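Local coordinates for protein polyketide biosynthesis cytochrome P450 PksS (Bacillus subtilis, PDB 4YZR) that is a heme-dependent cytochrome P450 that oxidises dihydrobacillaene in the biosynthesis of the polyketide antibiotic bacillaene, at residues F56-R61 with F345-H350; P148-V153 with R359-I364; K199-R204 with K215-E220. All blocks are in the same frame, centred on the assembly; numbering follows the deposited sequence.

Contact 1 (F56-R61 with F345-H350); sequences FLKDNR and FGFGIH. With HEM (protoporphyrin IX containing Fe), chain C.
The heme-binding loop of the cytochrome P450 fold, with its signature Phe-x-x-Gly-x-His-x-Cys running from Phe345 to Cys352, meets helix 50-58 where Leu57 and Lys58 lie against Phe347. Leu57 turns toward the loop, and its CD1 methyl rests 3.9 Å from CB of Phe347, so the leucine packs at the root of the aromatic side chain. The phenyl group of Phe347 swings out beyond this point, its CG anti to the backbone N (chi1 -177°), and reaches the aliphatic chain of Lys58. There CG of Lys58 approaches CE2 of Phe347 to 4.0 Å, meeting the ring obliquely. A lysine suits this exposed position: its chain bends at chi3 and chi4, keeping CG, CD and NZ all near CE2 of Phe347. A water joins the two backbones, donating to Leu57 O at 2.9 Å and accepting from Ile349 N at 3.1 Å. Further along, Asp59 forms an Asx turn, its OD1 taking the N-H of Arg61. The guanidinium group of Arg61 also grips the Asp59 carboxylate side-on, NE to OD1 and NH1 to OD2, and makes a cation-pi contact with Phe300. The loop's other side belongs to the heme. Gly346 N lies 3.6 Å from the heme methyl CMA; positive phi favours glycine, and a beta carbon would crowd the propionate carbon CAA. Phe345 sets CE1 3.6 Å from heme C2B while its ring also touches Cys352, the heme-iron ligand inferred by similarity. His350, which meets His99 edge-to-face, turns its ring so that a heme propionate lies at its edge, in plane: ND1 donates to O1D at 2.7 Å along a nearly straight bond (170°).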
loop_
_atom_site.group_PDB
_atom_site.type_symbol
_atom_site.label_atom_id
_atom_site.label_comp_id
_atom_site.label_asym_id
_atom_site.label_seq_id
_atom_site.Cartn_x
_atom_site.Cartn_y
_atom_site.Cartn_z
ATOM N N PHE A 56 15.067 -12.728 -4.928
ATOM C CA PHE A 56 13.954 -13.411 -4.262
ATOM C C PHE A 56 12.629 -13.109 -4.844
ATOM O O PHE A 56 11.731 -13.989 -4.820
ATOM C CB PHE A 56 13.965 -13.149 -2.753
ATOM C CG PHE A 56 14.968 -13.992 -2.018
ATOM C CD1 PHE A 56 16.272 -13.573 -1.845
ATOM C CD2 PHE A 56 14.582 -15.241 -1.489
ATOM C CE1 PHE A 56 17.204 -14.379 -1.181
ATOM C CE2 PHE A 56 15.516 -15.991 -0.783
ATOM C CZ PHE A 56 16.815 -15.567 -0.699
ATOM N N LEU A 57 12.413 -11.952 -5.448
ATOM C CA LEU A 57 11.144 -11.640 -6.135
ATOM C C LEU A 57 10.945 -12.410 -7.410
ATOM O O LEU A 57 9.800 -12.583 -7.820
ATOM C CB LEU A 57 11.048 -10.101 -6.303
ATOM C CG LEU A 57 10.827 -9.316 -5.044
ATOM C CD1 LEU A 57 11.029 -7.831 -5.249
ATOM C CD2 LEU A 57 9.422 -9.567 -4.521
ATOM N N LYS A 58 12.009 -12.871 -7.992
ATOM C CA LYS A 58 11.971 -13.641 -9.253
ATOM C C LYS A 58 12.130 -15.116 -9.023
ATOM O O LYS A 58 12.075 -15.877 -10.007
ATOM C CB LYS A 58 13.181 -13.140 -10.121
ATOM C CG LYS A 58 12.930 -11.706 -10.559
ATOM C CD LYS A 58 13.910 -11.371 -11.674
ATOM C CE LYS A 58 15.001 -10.443 -11.277
ATOM N NZ LYS A 58 15.141 -9.462 -12.394
ATOM N N ASP A 59 12.409 -15.574 -7.835
ATOM C CA ASP A 59 12.870 -16.951 -7.609
ATOM C C ASP A 59 11.619 -17.832 -7.504
ATOM O O ASP A 59 10.780 -17.710 -6.648
ATOM C CB ASP A 59 13.622 -16.948 -6.279
ATOM C CG ASP A 59 14.306 -18.226 -5.978
ATOM O OD1 ASP A 59 13.875 -19.328 -6.472
ATOM O OD2 ASP A 59 15.193 -18.286 -5.096
ATOM N N ASN A 60 11.503 -18.834 -8.413
ATOM C CA ASN A 60 10.363 -19.742 -8.387
ATOM C C ASN A 60 10.405 -20.788 -7.227
ATOM O O ASN A 60 9.424 -21.472 -7.126
ATOM C CB ASN A 60 10.149 -20.429 -9.763
ATOM C CG ASN A 60 11.215 -21.444 -10.049
ATOM O OD1 ASN A 60 12.091 -21.817 -9.270
ATOM N ND2 ASN A 60 11.112 -21.981 -11.276
ATOM N N ARG A 61 11.436 -20.745 -6.391
ATOM C CA ARG A 61 11.511 -21.565 -5.154
ATOM C C ARG A 61 10.710 -20.835 -4.037
ATOM O O ARG A 61 10.604 -21.406 -2.933
ATOM C CB ARG A 61 12.914 -21.836 -4.760
ATOM C CG ARG A 61 13.571 -22.740 -5.839
ATOM C CD ARG A 61 15.021 -22.863 -5.567
ATOM N NE ARG A 61 15.715 -21.567 -5.575
ATOM C CZ ARG A 61 17.027 -21.316 -5.494
ATOM N NH1 ARG A 61 17.434 -20.043 -5.506
ATOM N NH2 ARG A 61 17.922 -22.269 -5.454
ATOM N N PHE A 345 6.165 -0.675 -5.275
ATOM C CA PHE A 345 4.973 -1.418 -5.834
ATOM C C PHE A 345 5.297 -2.907 -6.001
ATOM O O PHE A 345 4.570 -3.631 -6.659
ATOM C CB PHE A 345 4.496 -0.797 -7.095
ATOM C CG PHE A 345 3.889 0.558 -6.964
ATOM C CD1 PHE A 345 2.800 0.787 -6.135
ATOM C CD2 PHE A 345 4.295 1.654 -7.761
ATOM C CE1 PHE A 345 2.169 1.978 -6.022
ATOM C CE2 PHE A 345 3.672 2.860 -7.700
ATOM C CZ PHE A 345 2.604 3.033 -6.857
ATOM N N GLY A 346 6.445 -3.361 -5.447
ATOM C CA GLY A 346 6.895 -4.721 -5.644
ATOM C C GLY A 346 7.530 -4.842 -7.000
ATOM O O GLY A 346 8.074 -3.895 -7.574
ATOM N N PHE A 347 7.540 -6.090 -7.502
ATOM C CA PHE A 347 8.221 -6.434 -8.806
ATOM C C PHE A 347 7.794 -7.762 -9.283
ATOM O O PHE A 347 7.731 -8.640 -8.426
ATOM C CB PHE A 347 9.776 -6.431 -8.635
ATOM C CG PHE A 347 10.463 -6.698 -9.901
ATOM C CD1 PHE A 347 10.714 -5.714 -10.740
ATOM C CD2 PHE A 347 10.708 -7.991 -10.308
ATOM C CE1 PHE A 347 11.208 -5.955 -11.995
ATOM C CE2 PHE A 347 11.201 -8.260 -11.603
ATOM C CZ PHE A 347 11.449 -7.223 -12.408
ATOM N N GLY A 348 7.515 -7.850 -10.580
ATOM C CA GLY A 348 7.197 -9.128 -11.201
ATOM C C GLY A 348 5.747 -9.481 -11.172
ATOM O O GLY A 348 4.945 -8.627 -11.474
ATOM N N ILE A 349 5.491 -10.747 -10.881
ATOM C CA ILE A 349 4.187 -11.325 -11.034
ATOM C C ILE A 349 3.079 -10.528 -10.314
ATOM O O ILE A 349 1.984 -10.273 -10.846
ATOM C CB ILE A 349 4.225 -12.867 -10.538
ATOM C CG1 ILE A 349 5.079 -13.717 -11.495
ATOM C CG2 ILE A 349 2.889 -13.498 -10.440
ATOM C CD1 ILE A 349 5.449 -15.141 -10.982
ATOM N N HIS A 350 3.421 -10.134 -9.114
ATOM C CA HIS A 350 2.488 -9.536 -8.166
ATOM C C HIS A 350 2.689 -7.985 -8.122
ATOM O O HIS A 350 2.114 -7.396 -7.173
ATOM C CB HIS A 350 2.558 -10.134 -6.856
ATOM C CG HIS A 350 2.197 -11.594 -6.833
ATOM N ND1 HIS A 350 0.899 -12.017 -6.788
ATOM C CD2 HIS A 350 2.963 -12.717 -6.880
ATOM C CE1 HIS A 350 0.865 -13.366 -6.763
ATOM N NE2 HIS A 350 2.089 -13.779 -6.821
HETATM C CHA HEM C . 0.133 -5.506 -4.798
HETATM C CHB HEM C . 2.112 -1.500 -2.957
HETATM C CHC HEM C . -2.024 0.913 -3.804
HETATM C CHD HEM C . -3.994 -3.128 -5.479
HETATM C C1A HEM C . 1.025 -4.644 -4.206
HETATM C C2A HEM C . 2.420 -4.907 -3.822
HETATM C C3A HEM C . 2.915 -3.829 -3.270
HETATM C C4A HEM C . 1.895 -2.781 -3.364
HETATM C CMA HEM C . 4.235 -3.668 -2.628
HETATM C CAA HEM C . 3.091 -6.283 -3.912
HETATM C CBA HEM C . 2.923 -7.075 -2.698
HETATM C CGA HEM C . 3.619 -8.502 -2.634
HETATM O O1A HEM C . 3.548 -9.030 -1.471
HETATM O O2A HEM C . 4.137 -8.827 -3.636
HETATM C C1B HEM C . 1.151 -0.493 -3.017
HETATM C C2B HEM C . 1.340 0.873 -2.655
HETATM C C3B HEM C . 0.207 1.584 -2.871
HETATM C C4B HEM C . -0.743 0.607 -3.406
HETATM C CMB HEM C . 2.614 1.358 -2.136
HETATM C CAB HEM C . -0.132 2.981 -2.660
HETATM C CBB HEM C . 0.777 3.887 -2.569
HETATM C C1C HEM C . -2.947 0.077 -4.373
HETATM C C2C HEM C . -4.268 0.362 -4.775
HETATM C C3C HEM C . -4.853 -0.807 -5.265
HETATM C C4C HEM C . -3.861 -1.822 -5.109
HETATM C CMC HEM C . -4.795 1.772 -4.790
HETATM C CAC HEM C . -6.188 -1.008 -5.803
HETATM C CBC HEM C . -7.206 -0.300 -5.474
HETATM C C1D HEM C . -3.076 -4.150 -5.438
HETATM C C2D HEM C . -3.350 -5.519 -5.801
HETATM C C3D HEM C . -2.167 -6.178 -5.627
HETATM C C4D HEM C . -1.159 -5.206 -5.159
HETATM C CMD HEM C . -4.643 -6.074 -6.358
HETATM C CAD HEM C . -1.872 -7.630 -5.902
HETATM C CBD HEM C . -1.391 -7.867 -7.300
HETATM C CGD HEM C . -1.172 -9.359 -7.697
HETATM O O1D HEM C . -1.081 -10.159 -6.759
HETATM O O2D HEM C . -1.053 -9.582 -8.918
HETATM N NA HEM C . 0.807 -3.321 -3.987
HETATM N NB HEM C . -0.125 -0.600 -3.518
HETATM N NC HEM C . -2.712 -1.250 -4.605
HETATM N ND HEM C . -1.776 -3.969 -5.030
HETATM FE FE HEM C . -0.937 -2.284 -4.354
HETATM O O HOH W 1 7.876 -12.502 -9.933
#

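Contact 2 (P148-V153 with R359-I364); sequences PLPFIV and RLEGHI
The carboxylate of Glu361 is the flat group around which Leu149, Pro150 and Val153 gather: Val153 covers one face, CG2 almost straight over CD and CG1 toward OE2, Leu149 CD2 stands off the plane on the same side, and the pyrrolidine ring of Pro150 meets the OE1 end near that plane. This is helix-helix packing within the P450 fold, joining helix 148-158 to helix 355-372, the L helix that follows the heme-binding loop. The short segments run at 133° to each other with axes 11.3 Å apart, a wide gap that a long side chain can span. Glu361 does so with an extended chain (chi2 -176°), while Leu149 runs alongside it, pointing the other way. Rigid Pro150 suits the first turn of its helix, where a backbone N-H is not needed, and it also packs on Thr246 of helix 228-259. The hydrocarbon of Leu149, Pro150 and Val153 would tend to favour the neutral acid, although Thr246, which touches Glu361, or other polar partners could offset this. The two oxygens divide the contact: OE1 of Glu361 sits 3.3 Å from Pro150 CA and 3.4 Å from Leu149 CD2, and OE2 of Glu361 lies 3.5 Å from Val153 CG1.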
loop_
_atom_site.group_PDB
_atom_site.type_symbol
_atom_site.label_atom_id
_atom_site.label_comp_id
_atom_site.label_asym_id
_atom_site.label_seq_id
_atom_site.Cartn_x
_atom_site.Cartn_y
_atom_site.Cartn_z
ATOM N N PRO A 148 -9.239 10.808 4.130
ATOM C CA PRO A 148 -10.549 10.808 3.424
ATOM C C PRO A 148 -10.432 10.693 1.951
ATOM O O PRO A 148 -11.248 10.060 1.337
ATOM C CB PRO A 148 -11.239 12.127 3.854
ATOM C CG PRO A 148 -10.108 12.931 4.407
ATOM C CD PRO A 148 -9.071 12.041 4.962
ATOM N N LEU A 149 -9.397 11.230 1.315
ATOM C CA LEU A 149 -9.362 11.256 -0.137
ATOM C C LEU A 149 -9.381 9.840 -0.712
ATOM O O LEU A 149 -10.286 9.512 -1.512
ATOM C CB LEU A 149 -8.281 12.129 -0.701
ATOM C CG LEU A 149 -8.211 12.216 -2.217
ATOM C CD1 LEU A 149 -7.756 13.611 -2.768
ATOM C CD2 LEU A 149 -7.453 11.140 -2.895
ATOM N N PRO A 150 -8.506 8.920 -0.285
ATOM C CA PRO A 150 -8.515 7.557 -0.864
ATOM C C PRO A 150 -9.810 6.872 -0.541
ATOM O O PRO A 150 -10.282 6.027 -1.347
ATOM C CB PRO A 150 -7.303 6.926 -0.276
ATOM C CG PRO A 150 -6.370 8.104 0.036
ATOM C CD PRO A 150 -7.310 9.135 0.567
ATOM N N PHE A 151 -10.368 7.091 0.643
ATOM C CA PHE A 151 -11.658 6.484 0.996
ATOM C C PHE A 151 -12.759 6.914 0.084
ATOM O O PHE A 151 -13.571 6.042 -0.352
ATOM C CB PHE A 151 -11.995 6.766 2.459
ATOM C CG PHE A 151 -13.332 6.157 2.897
ATOM C CD1 PHE A 151 -13.362 4.870 3.305
ATOM C CD2 PHE A 151 -14.457 6.862 2.763
ATOM C CE1 PHE A 151 -14.660 4.318 3.630
ATOM C CE2 PHE A 151 -15.663 6.341 3.117
ATOM C CZ PHE A 151 -15.739 5.089 3.486
ATOM N N ILE A 152 -12.849 8.175 -0.239
ATOM C CA ILE A 152 -13.906 8.619 -1.134
ATOM C C ILE A 152 -13.661 8.080 -2.560
ATOM O O ILE A 152 -14.586 7.674 -3.239
ATOM C CB ILE A 152 -14.070 10.150 -1.128
ATOM C CG1 ILE A 152 -14.373 10.623 0.349
ATOM C CG2 ILE A 152 -15.178 10.595 -2.097
ATOM C CD1 ILE A 152 -14.202 12.096 0.505
ATOM N N VAL A 153 -12.404 8.081 -3.001
ATOM C CA VAL A 153 -12.097 7.498 -4.295
ATOM C C VAL A 153 -12.514 6.073 -4.401
ATOM O O VAL A 153 -13.189 5.640 -5.366
ATOM C CB VAL A 153 -10.586 7.665 -4.586
ATOM C CG1 VAL A 153 -10.291 6.826 -5.881
ATOM C CG2 VAL A 153 -10.279 9.148 -4.782
ATOM N N ARG A 359 -0.667 6.415 -8.118
ATOM C CA ARG A 359 0.083 7.482 -8.717
ATOM C C ARG A 359 -0.801 8.650 -9.082
ATOM O O ARG A 359 -0.401 9.814 -8.889
ATOM C CB ARG A 359 0.806 6.984 -9.969
ATOM C CG ARG A 359 2.015 6.113 -9.662
ATOM C CD ARG A 359 2.582 5.474 -10.915
ATOM N NE ARG A 359 3.913 4.919 -10.652
ATOM C CZ ARG A 359 4.420 3.757 -11.066
ATOM N NH1 ARG A 359 3.717 2.885 -11.703
ATOM N NH2 ARG A 359 5.694 3.467 -10.718
ATOM N N LEU A 360 -2.039 8.422 -9.543
ATOM C CA LEU A 360 -2.925 9.511 -9.906
ATOM C C LEU A 360 -3.384 10.224 -8.687
ATOM O O LEU A 360 -3.474 11.487 -8.648
ATOM C CB LEU A 360 -4.063 8.961 -10.683
ATOM C CG LEU A 360 -5.129 9.972 -11.175
ATOM C CD1 LEU A 360 -4.521 11.041 -12.066
ATOM C CD2 LEU A 360 -6.206 9.263 -11.921
ATOM N N GLU A 361 -3.750 9.515 -7.610
ATOM C CA GLU A 361 -4.126 10.169 -6.392
ATOM C C GLU A 361 -3.025 11.001 -5.864
ATOM O O GLU A 361 -3.228 12.147 -5.381
ATOM C CB GLU A 361 -4.605 9.171 -5.309
ATOM C CG GLU A 361 -5.887 8.470 -5.668
ATOM C CD GLU A 361 -6.426 7.559 -4.576
ATOM O OE1 GLU A 361 -6.402 7.950 -3.383
ATOM O OE2 GLU A 361 -6.974 6.458 -4.882
ATOM N N GLY A 362 -1.811 10.523 -5.846
ATOM C CA GLY A 362 -0.634 11.270 -5.379
ATOM C C GLY A 362 -0.436 12.499 -6.238
ATOM O O GLY A 362 -0.239 13.612 -5.688
ATOM N N HIS A 363 -0.442 12.374 -7.536
ATOM C CA HIS A 363 -0.279 13.532 -8.464
ATOM C C HIS A 363 -1.268 14.600 -8.074
ATOM O O HIS A 363 -0.859 15.760 -7.896
ATOM C CB HIS A 363 -0.488 12.975 -9.886
ATOM C CG HIS A 363 -0.522 13.999 -10.962
ATOM N ND1 HIS A 363 -1.428 15.034 -11.069
ATOM C CD2 HIS A 363 0.194 14.013 -12.087
ATOM C CE1 HIS A 363 -1.279 15.632 -12.254
ATOM N NE2 HIS A 363 -0.262 15.068 -12.858
ATOM N N ILE A 364 -2.527 14.245 -7.996
ATOM C CA ILE A 364 -3.582 15.214 -7.793
ATOM C C ILE A 364 -3.431 15.824 -6.430
ATOM O O ILE A 364 -3.511 17.058 -6.236
ATOM C CB ILE A 364 -4.927 14.603 -8.003
ATOM C CG1 ILE A 364 -5.096 14.308 -9.473
ATOM C CG2 ILE A 364 -6.013 15.526 -7.477
ATOM C CD1 ILE A 364 -6.226 13.398 -9.858
#

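Contact 3 (K199-R204 with K215-E220)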
loop_
_atom_site.group_PDB
_atom_site.type_symbol
_atom_site.label_atom_id
_atom_site.label_comp_id
_atom_site.label_asym_id
_atom_site.label_seq_id
_atom_site.Cartn_x
_atom_site.Cartn_y
_atom_site.Cartn_z
ATOM N N LYS A 199 -24.649 -8.533 -1.216
ATOM C CA LYS A 199 -25.875 -7.858 -1.679
ATOM C C LYS A 199 -25.645 -6.983 -2.890
ATOM O O LYS A 199 -26.350 -6.988 -3.879
ATOM C CB LYS A 199 -26.512 -7.046 -0.577
ATOM C CG LYS A 199 -27.756 -6.265 -1.046
ATOM C CD LYS A 199 -28.311 -5.360 0.043
ATOM C CE LYS A 199 -29.256 -4.281 -0.506
ATOM N NZ LYS A 199 -30.208 -4.740 -1.567
ATOM N N LEU A 200 -24.526 -6.207 -2.896
ATOM C CA LEU A 200 -24.242 -5.376 -4.066
ATOM C C LEU A 200 -23.994 -6.270 -5.269
ATOM O O LEU A 200 -24.394 -5.929 -6.362
ATOM C CB LEU A 200 -22.977 -4.512 -3.815
ATOM C CG LEU A 200 -23.128 -3.523 -2.681
ATOM C CD1 LEU A 200 -21.907 -2.579 -2.630
ATOM C CD2 LEU A 200 -24.391 -2.704 -2.700
ATOM N N ILE A 201 -23.278 -7.374 -5.107
ATOM C CA ILE A 201 -22.955 -8.264 -6.213
ATOM C C ILE A 201 -24.277 -8.834 -6.783
ATOM O O ILE A 201 -24.511 -8.808 -7.985
ATOM C CB ILE A 201 -22.092 -9.395 -5.738
ATOM C CG1 ILE A 201 -20.641 -8.935 -5.528
ATOM C CG2 ILE A 201 -22.080 -10.579 -6.737
ATOM C CD1 ILE A 201 -19.835 -9.789 -4.702
ATOM N N HIS A 202 -25.133 -9.259 -5.889
ATOM C CA HIS A 202 -26.452 -9.817 -6.370
ATOM C C HIS A 202 -27.203 -8.806 -7.167
ATOM O O HIS A 202 -27.681 -9.089 -8.277
ATOM C CB HIS A 202 -27.223 -10.256 -5.182
ATOM C CG HIS A 202 -28.602 -10.746 -5.515
ATOM N ND1 HIS A 202 -29.720 -9.947 -5.401
ATOM C CD2 HIS A 202 -29.033 -11.945 -5.965
ATOM C CE1 HIS A 202 -30.791 -10.641 -5.755
ATOM N NE2 HIS A 202 -30.395 -11.847 -6.126
ATOM N N ASP A 203 -27.283 -7.576 -6.664
ATOM C CA ASP A 203 -28.043 -6.567 -7.284
ATOM C C ASP A 203 -27.487 -6.197 -8.588
ATOM O O ASP A 203 -28.231 -5.995 -9.548
ATOM C CB ASP A 203 -28.178 -5.348 -6.364
ATOM C CG ASP A 203 -28.974 -5.628 -5.111
ATOM O OD1 ASP A 203 -29.582 -6.734 -4.911
ATOM O OD2 ASP A 203 -28.960 -4.690 -4.300
ATOM N N ARG A 204 -26.130 -6.117 -8.702
ATOM C CA ARG A 204 -25.526 -5.655 -9.929
ATOM C C ARG A 204 -25.347 -6.708 -11.029
ATOM O O ARG A 204 -25.140 -6.355 -12.152
ATOM C CB ARG A 204 -24.170 -4.931 -9.612
ATOM C CG ARG A 204 -24.501 -3.715 -8.779
ATOM C CD ARG A 204 -23.303 -3.039 -8.080
ATOM N NE ARG A 204 -23.775 -1.978 -7.188
ATOM C CZ ARG A 204 -23.008 -1.073 -6.601
ATOM N NH1 ARG A 204 -21.654 -1.156 -6.709
ATOM N NH2 ARG A 204 -23.521 -0.261 -5.724
ATOM N N LYS A 215 -18.549 -4.068 -12.950
ATOM C CA LYS A 215 -17.606 -4.452 -13.988
ATOM C C LYS A 215 -16.952 -5.809 -13.644
ATOM O O LYS A 215 -16.722 -6.644 -14.566
ATOM C CB LYS A 215 -16.555 -3.417 -14.224
ATOM C CG LYS A 215 -17.028 -2.115 -14.883
ATOM C CD LYS A 215 -15.831 -1.175 -15.263
ATOM C CE LYS A 215 -14.765 -1.921 -16.126
ATOM N NZ LYS A 215 -13.668 -1.239 -16.948
ATOM N N LEU A 216 -16.599 -6.141 -12.392
ATOM C CA LEU A 216 -15.999 -7.425 -12.013
ATOM C C LEU A 216 -17.000 -8.537 -12.155
ATOM O O LEU A 216 -16.641 -9.657 -12.538
ATOM C CB LEU A 216 -15.423 -7.382 -10.602
ATOM C CG LEU A 216 -14.095 -6.688 -10.503
ATOM C CD1 LEU A 216 -13.779 -6.408 -9.051
ATOM C CD2 LEU A 216 -13.007 -7.594 -11.063
ATOM N N VAL A 217 -18.241 -8.306 -11.776
ATOM C CA VAL A 217 -19.300 -9.270 -11.885
ATOM C C VAL A 217 -19.495 -9.674 -13.338
ATOM O O VAL A 217 -19.633 -10.912 -13.552
ATOM C CB VAL A 217 -20.590 -8.764 -11.268
ATOM C CG1 VAL A 217 -21.800 -9.655 -11.650
ATOM C CG2 VAL A 217 -20.433 -8.673 -9.801
ATOM N N HIS A 218 -19.334 -8.748 -14.245
ATOM C CA HIS A 218 -19.557 -9.060 -15.661
ATOM C C HIS A 218 -18.341 -9.421 -16.460
ATOM O O HIS A 218 -18.451 -9.891 -17.568
ATOM C CB HIS A 218 -20.447 -8.000 -16.262
ATOM C CG HIS A 218 -21.822 -8.053 -15.665
ATOM N ND1 HIS A 218 -22.286 -7.163 -14.718
ATOM C CD2 HIS A 218 -22.794 -8.987 -15.815
ATOM C CE1 HIS A 218 -23.520 -7.509 -14.377
ATOM N NE2 HIS A 218 -23.830 -8.631 -15.001
ATOM N N ALA A 219 -17.157 -9.354 -15.862
ATOM C CA ALA A 219 -15.941 -9.723 -16.520
ATOM C C ALA A 219 -15.936 -11.266 -16.880
ATOM O O ALA A 219 -16.432 -12.076 -16.170
ATOM C CB ALA A 219 -14.734 -9.410 -15.642
ATOM N N GLU A 220 -15.428 -11.503 -18.083
ATOM C CA GLU A 220 -15.265 -12.915 -18.544
ATOM C C GLU A 220 -14.032 -12.951 -19.389
ATOM O O GLU A 220 -13.813 -12.079 -20.234
ATOM C CB GLU A 220 -16.480 -13.325 -19.378
ATOM C CG GLU A 220 -16.448 -14.835 -19.658
ATOM C CD GLU A 220 -17.662 -15.403 -20.406
ATOM O OE1 GLU A 220 -18.665 -14.698 -20.615
ATOM O OE2 GLU A 220 -17.596 -16.605 -20.766
#
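Apolar packing between Ile201 and Val217 forms the buried side of this contact, with Ile201 CG2 4.0 Å from Val217 CG2. Two beta-branched residues fit here because each offers a methyl close to its own backbone, and the CA atoms stand only 6.8 Å apart. The polar contact lies toward the surface, at exposed His218. CE1 of His218 points at Arg204 O from 3.0 Å, the oxygen lying at the edge of the imidazole and in its plane, with a Val217 methyl over one ring face. Both ring nitrogens are engaged just outside the segments, ND1 with Ser214 O and NE2 with Arg205 O; two carbonyl partners would be consistent with a positively charged ring. Within helix 183-206 a salt bridge joins Lys199 NZ at 3.0 Å to Asp203 OD2, which offers its syn lone pair, and a hydrogen bond runs from His202 ND1 to Asp203 OD1. Arg204 instead sends its guanidinium group to Asp211 and to the carbonyls of Met158 and Gly159. The contact thus closes the hairpin between helices 183-206 and 212-218, the G and H helices of the P450 fold, while Ile201 and Leu216 rest on helix 228-259.

How the contacts relate
Contacts 1 and 2 lie on opposite sides of the chain's centre, with centres 27 Å apart, yet they touch: CE2 of Phe345 packs 3.6 Å from CZ of Arg359, linking the heme-binding loop to the helix that follows it. Their segments alternate along the chain. Contact 1 reaches the heme directly, whereas contact 2 is a second layer, the Glu361 side chain lying about 5 Å from the heme and about 10 Å from that of Cys352. Contact 3 is a local hairpin nested inside the loops closed by both others; its nearest atoms are about 11 Å from contact 2 and 15 Å from contact 1, away from the annotated heme site.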